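Local coordinates for peroxiredoxin (Akkermansia muciniphila, PDB 6KHX), which probably reduces hydrogen peroxide and organic hydroperoxides with cysteine thiols, as a typical 2-Cys peroxiredoxin of the thioredoxin fold, at residues Phe56-Gly61 / Thr87-Gly92; Phe47-Glu52 / Ala136-Phe141. One frame throughout, in Å; residues are numbered along the deposited sequence.

Contact 1: Phe56-Gly61 / Thr87-Gly92; sequences FQEALG and TPRDQG
E58 and R89 form a single salt bridge at the surface, between the end of helix 48-58 and the loop after helix 78-85. R89 crosses the gap: CG lies anti to the carbonyl carbon, and the chain runs straight on from CG to NE, carrying the guanidinium to the helix. E58 bends back at chi2 (-71°), bringing its carboxylate nearer to the loop.

The charged contact is R89 NH1 to E58 OE2, 3.1 Å, a hydrogen bond bent to 136°. NH1 meets OE2 from above the carboxylate plane, and the two flat groups stand 79° apart, unlike the coplanar fork of a two-bond pair. NE donates to the carbonyl O of Q95, within the same loop, which steadies the arginine.

Van der Waals contact is slight: Q57 CG lies 4.2 Å from R89 NH2, approaching the guanidinium obliquely, while the amide at the end of Q57 leads away and its OE1 accepts from the backbone N of S98.

With only 89 Å² buried and one bent bond, the tie between helix end and loop is chiefly electrostatic and probably adjustable, since solvent can compete for the exposed carboxylate.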
ATOM      1  N   PHE B  56     -17.179  -7.229  49.614  1.00 45.90           N
ATOM      2  CA  PHE B  56     -18.140  -7.848  48.704  1.00 41.45           C
ATOM      3  C   PHE B  56     -18.624  -9.186  49.249  1.00 42.78           C
ATOM      4  O   PHE B  56     -19.787  -9.561  49.054  1.00 41.82           O
ATOM      5  CB  PHE B  56     -17.534  -8.023  47.310  1.00 44.43           C
ATOM      6  CG  PHE B  56     -17.810  -6.873  46.380  1.00 38.76           C
ATOM      7  CD1 PHE B  56     -19.082  -6.660  45.878  1.00 36.05           C
ATOM      8  CD2 PHE B  56     -16.789  -6.023  45.984  1.00 32.99           C
ATOM      9  CE1 PHE B  56     -19.338  -5.602  45.023  1.00 31.45           C
ATOM     10  CE2 PHE B  56     -17.039  -4.973  45.127  1.00 28.78           C
ATOM     11  CZ  PHE B  56     -18.315  -4.763  44.645  1.00 29.20           C
ATOM     12  N   GLN B  57     -17.740  -9.933  49.915  1.00 45.83           N
ATOM     13  CA  GLN B  57     -18.181 -11.166  50.566  1.00 41.96           C
ATOM     14  C   GLN B  57     -19.209 -10.881  51.659  1.00 48.01           C
ATOM     15  O   GLN B  57     -20.193 -11.616  51.802  1.00 48.52           O
ATOM     16  CB  GLN B  57     -16.988 -11.919  51.143  1.00 41.23           C
ATOM     17  CG  GLN B  57     -17.361 -13.201  51.868  1.00 47.07           C
ATOM     18  CD  GLN B  57     -17.987 -14.242  50.955  1.00 46.99           C
ATOM     19  OE1 GLN B  57     -17.563 -14.422  49.812  1.00 45.88           O
ATOM     20  NE2 GLN B  57     -18.987 -14.949  51.464  1.00 42.21           N
ATOM     21  N   GLU B  58     -18.991  -9.822  52.449  1.00 46.12           N
ATOM     22  CA  GLU B  58     -19.898  -9.525  53.556  1.00 48.24           C
ATOM     23  C   GLU B  58     -21.275  -9.106  53.059  1.00 51.15           C
ATOM     24  O   GLU B  58     -22.284  -9.376  53.722  1.00 49.85           O
ATOM     25  CB  GLU B  58     -19.327  -8.412  54.448  1.00 51.43           C
ATOM     26  CG  GLU B  58     -17.877  -8.571  54.914  1.00 50.32           C
ATOM     27  CD  GLU B  58     -17.669  -9.669  55.949  1.00 67.12           C
ATOM     28  OE1 GLU B  58     -18.530 -10.565  56.075  1.00 71.97           O
ATOM     29  OE2 GLU B  58     -16.630  -9.634  56.645  1.00 73.81           O
ATOM     30  N   ALA B  59     -21.333  -8.437  51.911  1.00 49.70           N
ATOM     31  CA  ALA B  59     -22.579  -7.977  51.318  1.00 46.24           C
ATOM     32  C   ALA B  59     -23.161  -8.974  50.320  1.00 43.02           C
ATOM     33  O   ALA B  59     -24.076  -8.622  49.572  1.00 45.96           O
ATOM     34  CB  ALA B  59     -22.364  -6.619  50.640  1.00 39.86           C
ATOM     35  N   LEU B  60     -22.648 -10.205  50.288  1.00 40.78           N
ATOM     36  CA  LEU B  60     -23.069 -11.142  49.254  1.00 45.48           C
ATOM     37  C   LEU B  60     -24.565 -11.412  49.318  1.00 46.77           C
ATOM     38  O   LEU B  60     -25.204 -11.602  48.277  1.00 50.75           O
ATOM     39  CB  LEU B  60     -22.287 -12.449  49.372  1.00 43.83           C
ATOM     40  CG  LEU B  60     -22.327 -13.352  48.139  1.00 42.24           C
ATOM     41  CD1 LEU B  60     -21.964 -12.563  46.890  1.00 44.79           C
ATOM     42  CD2 LEU B  60     -21.408 -14.550  48.314  1.00 45.86           C
ATOM     43  N   GLY B  61     -25.146 -11.413  50.519  1.00 47.04           N
ATOM     44  CA  GLY B  61     -26.575 -11.651  50.633  1.00 42.85           C
ATOM     45  C   GLY B  61     -27.400 -10.554  49.988  1.00 45.41           C
ATOM     46  O   GLY B  61     -28.434 -10.825  49.369  1.00 49.16           O
ATOM     47  N   THR B  87      -5.298 -17.710  52.968  1.00 48.07           N
ATOM     48  CA  THR B  87      -4.523 -16.917  53.909  1.00 49.46           C
ATOM     49  C   THR B  87      -5.473 -16.177  54.836  1.00 57.35           C
ATOM     50  O   THR B  87      -6.373 -15.479  54.348  1.00 53.34           O
ATOM     51  CB  THR B  87      -3.627 -15.914  53.176  1.00 45.08           C
ATOM     52  OG1 THR B  87      -2.714 -16.618  52.329  1.00 44.85           O
ATOM     53  CG2 THR B  87      -2.836 -15.073  54.171  1.00 46.30           C
ATOM     54  N   PRO B  88      -5.313 -16.285  56.158  1.00 59.83           N
ATOM     55  CA  PRO B  88      -6.260 -15.629  57.070  1.00 54.96           C
ATOM     56  C   PRO B  88      -6.227 -14.113  56.937  1.00 55.26           C
ATOM     57  O   PRO B  88      -5.194 -13.512  56.632  1.00 57.44           O
ATOM     58  CB  PRO B  88      -5.795 -16.087  58.460  1.00 56.06           C
ATOM     59  CG  PRO B  88      -4.385 -16.512  58.275  1.00 57.31           C
ATOM     60  CD  PRO B  88      -4.303 -17.071  56.887  1.00 53.42           C
ATOM     61  N   ARG B  89      -7.393 -13.498  57.168  1.00 52.71           N
ATOM     62  CA  ARG B  89      -7.547 -12.062  56.948  1.00 52.03           C
ATOM     63  C   ARG B  89      -6.613 -11.257  57.840  1.00 57.59           C
ATOM     64  O   ARG B  89      -6.082 -10.221  57.421  1.00 57.15           O
ATOM     65  CB  ARG B  89      -8.998 -11.651  57.197  1.00 50.05           C
ATOM     66  CG  ARG B  89      -9.992 -12.405  56.348  1.00 50.66           C
ATOM     67  CD  ARG B  89     -11.410 -11.922  56.566  1.00 49.31           C
ATOM     68  NE  ARG B  89     -12.339 -12.691  55.742  1.00 52.85           N
ATOM     69  CZ  ARG B  89     -13.655 -12.501  55.706  1.00 59.32           C
ATOM     70  NH1 ARG B  89     -14.219 -11.561  56.459  1.00 60.83           N
ATOM     71  NH2 ARG B  89     -14.409 -13.262  54.921  1.00 54.86           N
ATOM     72  N   ASP B  90      -6.389 -11.720  59.074  1.00 61.15           N
ATOM     73  CA  ASP B  90      -5.509 -11.005  59.990  1.00 59.51           C
ATOM     74  C   ASP B  90      -4.053 -11.035  59.542  1.00 57.20           C
ATOM     75  O   ASP B  90      -3.219 -10.354  60.147  1.00 58.47           O
ATOM     76  CB  ASP B  90      -5.663 -11.571  61.407  1.00 64.55           C
ATOM     77  CG  ASP B  90      -5.514 -13.085  61.460  1.00 72.29           C
ATOM     78  OD1 ASP B  90      -4.393 -13.595  61.234  1.00 73.41           O
ATOM     79  OD2 ASP B  90      -6.529 -13.768  61.728  1.00 76.08           O
ATOM     80  N   GLN B  91      -3.742 -11.784  58.487  1.00 58.84           N
ATOM     81  CA  GLN B  91      -2.422 -11.790  57.872  1.00 63.77           C
ATOM     82  C   GLN B  91      -2.437 -11.141  56.495  1.00 55.75           C
ATOM     83  O   GLN B  91      -1.476 -11.295  55.735  1.00 58.69           O
ATOM     84  CB  GLN B  91      -1.912 -13.227  57.771  1.00 60.10           C
ATOM     85  CG  GLN B  91      -1.742 -13.906  59.115  1.00 64.17           C
ATOM     86  CD  GLN B  91      -1.180 -15.302  58.989  1.00 70.51           C
ATOM     87  OE1 GLN B  91      -1.592 -16.216  59.708  1.00 70.72           O
ATOM     88  NE2 GLN B  91      -0.238 -15.482  58.069  1.00 72.08           N
ATOM     89  N   GLY B  92      -3.498 -10.410  56.167  1.00 54.33           N
ATOM     90  CA  GLY B  92      -3.653  -9.793  54.867  1.00 54.45           C
ATOM     91  C   GLY B  92      -4.366 -10.638  53.835  1.00 50.35           C
ATOM     92  O   GLY B  92      -4.473 -10.213  52.680  1.00 54.93           O
TER

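Contact 2: Phe47-Glu52 / Ala136-Phe141; sequences FVCPTE and AYRGLF
R138, at the start of strand 138-143, reaches V48, C49 and E52 on the first two turns of helix 48-58. Before it, Y137 stacks its ring on F157, whose carbonyl O accepts from R138 NE. The R138 chain is extended from CG to NE, then turns at chi4 (-77°) toward the helix. Its NH1 donates to C49 SG (3.2 Å, 155°), with the sulfur near the guanidinium plane. The same NH1 forms a salt bridge to E52 OE2, 2.8 Å away, through a weak hydrogen bond; the carboxylate and guanidinium planes stand 73° apart. V48 CB packs over one face of the guanidinium, 3.4 Å from R138 NH2. Water 1, at the edge, accepts from V48 N and weakly from R138 NH2. E52 OE1 turns to R161 in a second salt bridge, so the carboxylate joins two arginines. A leucine in place of R138 would probably leave C49 SG without its donor and E52 with one arginine fewer. G139, L140 and F141 continue the strand, paired with strands 35-40 and 149-155. The Pro-Xaa3-Thr-Xaa2-Cys sequence ending at C49, with an arginine beside the sulfur, is the signature of a peroxiredoxin active site, consistent with C49 as the peroxidatic cysteine.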
ATOM      1  N   PHE B  47      -3.296  -4.357  49.297  1.00 44.82           N
ATOM      2  CA  PHE B  47      -3.815  -3.587  50.428  1.00 42.59           C
ATOM      3  C   PHE B  47      -5.301  -3.274  50.293  1.00 42.24           C
ATOM      4  O   PHE B  47      -6.100  -3.805  51.067  1.00 43.79           O
ATOM      5  CB  PHE B  47      -2.972  -2.319  50.569  1.00 42.54           C
ATOM      6  CG  PHE B  47      -1.502  -2.549  50.327  1.00 45.09           C
ATOM      7  CD1 PHE B  47      -0.830  -3.584  50.965  1.00 40.19           C
ATOM      8  CD2 PHE B  47      -0.801  -1.751  49.432  1.00 41.15           C
ATOM      9  CE1 PHE B  47       0.518  -3.806  50.722  1.00 43.05           C
ATOM     10  CE2 PHE B  47       0.549  -1.964  49.191  1.00 36.41           C
ATOM     11  CZ  PHE B  47       1.210  -2.991  49.836  1.00 33.96           C
ATOM     12  N   VAL B  48      -5.702  -2.414  49.350  1.00 41.23           N
ATOM     13  CA  VAL B  48      -7.120  -2.095  49.180  1.00 42.00           C
ATOM     14  C   VAL B  48      -7.873  -3.287  48.605  1.00 43.87           C
ATOM     15  O   VAL B  48      -9.040  -3.537  48.948  1.00 44.16           O
ATOM     16  CB  VAL B  48      -7.285  -0.853  48.286  1.00 38.92           C
ATOM     17  CG1 VAL B  48      -8.764  -0.527  48.086  1.00 42.18           C
ATOM     18  CG2 VAL B  48      -6.567   0.328  48.883  1.00 40.93           C
ATOM     19  N   CYS B  49      -7.215  -4.037  47.727  1.00 41.75           N
ATOM     20  CA  CYS B  49      -7.877  -5.136  47.033  1.00 39.95           C
ATOM     21  C   CYS B  49      -8.490  -6.148  47.996  1.00 45.59           C
ATOM     22  O   CYS B  49      -9.662  -6.522  47.794  1.00 44.81           O
ATOM     23  CB  CYS B  49      -6.874  -5.774  46.064  1.00 40.46           C
ATOM     24  SG  CYS B  49      -5.843  -4.542  45.139  1.00 55.69           S
ATOM     25  N   PRO B  50      -7.794  -6.624  49.046  1.00 44.52           N
ATOM     26  CA  PRO B  50      -8.463  -7.535  49.990  1.00 42.49           C
ATOM     27  C   PRO B  50      -9.640  -6.901  50.713  1.00 44.20           C
ATOM     28  O   PRO B  50     -10.620  -7.598  50.992  1.00 42.26           O
ATOM     29  CB  PRO B  50      -7.340  -7.933  50.961  1.00 43.03           C
ATOM     30  CG  PRO B  50      -6.315  -6.880  50.822  1.00 42.62           C
ATOM     31  CD  PRO B  50      -6.367  -6.465  49.385  1.00 41.89           C
ATOM     32  N   THR B  51      -9.580  -5.608  51.042  1.00 40.25           N
ATOM     33  CA  THR B  51     -10.726  -4.994  51.708  1.00 44.83           C
ATOM     34  C   THR B  51     -11.939  -4.963  50.790  1.00 44.85           C
ATOM     35  O   THR B  51     -13.062  -5.237  51.230  1.00 46.49           O
ATOM     36  CB  THR B  51     -10.376  -3.594  52.206  1.00 45.33           C
ATOM     37  OG1 THR B  51     -10.440  -2.650  51.130  1.00 39.13           O
ATOM     38  CG2 THR B  51      -8.993  -3.610  52.779  1.00 47.62           C
ATOM     39  N   GLU B  52     -11.731  -4.669  49.506  1.00 44.21           N
ATOM     40  CA  GLU B  52     -12.850  -4.695  48.567  1.00 39.93           C
ATOM     41  C   GLU B  52     -13.405  -6.108  48.413  1.00 40.39           C
ATOM     42  O   GLU B  52     -14.628  -6.309  48.426  1.00 39.58           O
ATOM     43  CB  GLU B  52     -12.415  -4.119  47.219  1.00 35.82           C
ATOM     44  CG  GLU B  52     -11.922  -2.681  47.320  1.00 37.64           C
ATOM     45  CD  GLU B  52     -11.623  -2.053  45.971  1.00 39.67           C
ATOM     46  OE1 GLU B  52     -12.355  -1.120  45.570  1.00 37.14           O
ATOM     47  OE2 GLU B  52     -10.659  -2.499  45.310  1.00 37.57           O
ATOM     48  N   ALA B 136      -4.776  -4.485  36.191  1.00 31.32           N
ATOM     49  CA  ALA B 136      -6.099  -3.879  36.081  1.00 30.64           C
ATOM     50  C   ALA B 136      -6.297  -2.774  37.113  1.00 33.07           C
ATOM     51  O   ALA B 136      -5.919  -2.915  38.280  1.00 26.63           O
ATOM     52  CB  ALA B 136      -7.187  -4.939  36.246  1.00 26.81           C
ATOM     53  N   TYR B 137      -6.900  -1.671  36.671  1.00 29.86           N
ATOM     54  CA  TYR B 137      -7.383  -0.645  37.579  1.00 27.46           C
ATOM     55  C   TYR B 137      -8.648  -1.132  38.290  1.00 30.79           C
ATOM     56  O   TYR B 137      -9.211  -2.184  37.970  1.00 28.23           O
ATOM     57  CB  TYR B 137      -7.679   0.649  36.821  1.00 27.69           C
ATOM     58  CG  TYR B 137      -6.487   1.558  36.601  1.00 34.35           C
ATOM     59  CD1 TYR B 137      -5.852   2.178  37.676  1.00 40.40           C
ATOM     60  CD2 TYR B 137      -6.013   1.823  35.320  1.00 32.31           C
ATOM     61  CE1 TYR B 137      -4.766   3.022  37.479  1.00 35.33           C
ATOM     62  CE2 TYR B 137      -4.929   2.667  35.115  1.00 31.74           C
ATOM     63  CZ  TYR B 137      -4.311   3.261  36.199  1.00 34.36           C
ATOM     64  OH  TYR B 137      -3.240   4.100  36.006  1.00 38.42           O
ATOM     65  N   ARG B 138      -9.102  -0.348  39.272  1.00 31.58           N
ATOM     66  CA  ARG B 138     -10.279  -0.716  40.065  1.00 35.56           C
ATOM     67  C   ARG B 138     -11.527  -0.443  39.232  1.00 32.66           C
ATOM     68  O   ARG B 138     -12.170   0.608  39.323  1.00 34.04           O
ATOM     69  CB  ARG B 138     -10.295   0.025  41.398  1.00 32.87           C
ATOM     70  CG  ARG B 138      -9.099  -0.339  42.241  1.00 31.77           C
ATOM     71  CD  ARG B 138      -9.169   0.153  43.665  1.00 33.17           C
ATOM     72  NE  ARG B 138      -7.836   0.058  44.241  1.00 36.69           N
ATOM     73  CZ  ARG B 138      -7.276  -1.070  44.664  1.00 35.84           C
ATOM     74  NH1 ARG B 138      -7.945  -2.216  44.613  1.00 31.94           N
ATOM     75  NH2 ARG B 138      -6.041  -1.045  45.147  1.00 36.09           N
ATOM     76  N   GLY B 139     -11.867  -1.418  38.399  1.00 31.56           N
ATOM     77  CA  GLY B 139     -12.941  -1.262  37.420  1.00 27.85           C
ATOM     78  C   GLY B 139     -14.187  -2.024  37.854  1.00 28.98           C
ATOM     79  O   GLY B 139     -14.084  -3.135  38.358  1.00 31.78           O
ATOM     80  N   LEU B 140     -15.356  -1.445  37.614  1.00 25.33           N
ATOM     81  CA  LEU B 140     -16.587  -2.117  38.016  1.00 29.40           C
ATOM     82  C   LEU B 140     -17.634  -1.968  36.922  1.00 29.19           C
ATOM     83  O   LEU B 140     -17.786  -0.890  36.339  1.00 27.61           O
ATOM     84  CB  LEU B 140     -17.127  -1.575  39.349  1.00 25.42           C
ATOM     85  CG  LEU B 140     -18.395  -2.254  39.880  1.00 29.50           C
ATOM     86  CD1 LEU B 140     -18.330  -2.445  41.394  1.00 26.52           C
ATOM     87  CD2 LEU B 140     -19.643  -1.466  39.490  1.00 23.30           C
ATOM     88  N   PHE B 141     -18.335  -3.065  36.633  1.00 25.45           N
ATOM     89  CA  PHE B 141     -19.335  -3.107  35.575  1.00 30.49           C
ATOM     90  C   PHE B 141     -20.608  -3.757  36.086  1.00 31.89           C
ATOM     91  O   PHE B 141     -20.562  -4.791  36.771  1.00 32.47           O
ATOM     92  CB  PHE B 141     -18.841  -3.875  34.334  1.00 25.49           C
ATOM     93  CG  PHE B 141     -17.563  -3.340  33.762  1.00 27.06           C
ATOM     94  CD1 PHE B 141     -16.338  -3.677  34.323  1.00 26.16           C
ATOM     95  CD2 PHE B 141     -17.588  -2.478  32.682  1.00 23.73           C
ATOM     96  CE1 PHE B 141     -15.168  -3.175  33.809  1.00 26.08           C
ATOM     97  CE2 PHE B 141     -16.418  -1.969  32.161  1.00 26.75           C
ATOM     98  CZ  PHE B 141     -15.206  -2.319  32.723  1.00 29.40           C
TER
HETATM   99  O   HOH W   1      -3.709  -2.196  46.813  1.00 36.86           O

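How the contacts relate
Both contacts use helix 48-58, at its two ends. Contact 2 is buried near the centre of the chain and ties the N-terminal end to strand 138-143 of the central sheet; contact 1 lies at the surface and ties the last turn to a loop. Each relies on a glutamate-arginine salt bridge, but in contact 2 the arginine also meets a cysteine sulfur, a valine and a water, burying 173 Å². Contact 1 is nested within the chain loop that contact 2 closes, and the two touch: F56 CZ packs 4.0 Å from L140 CD1. Both also meet another chain: D90 packs on S206, and V48 on C183, of the second subunit.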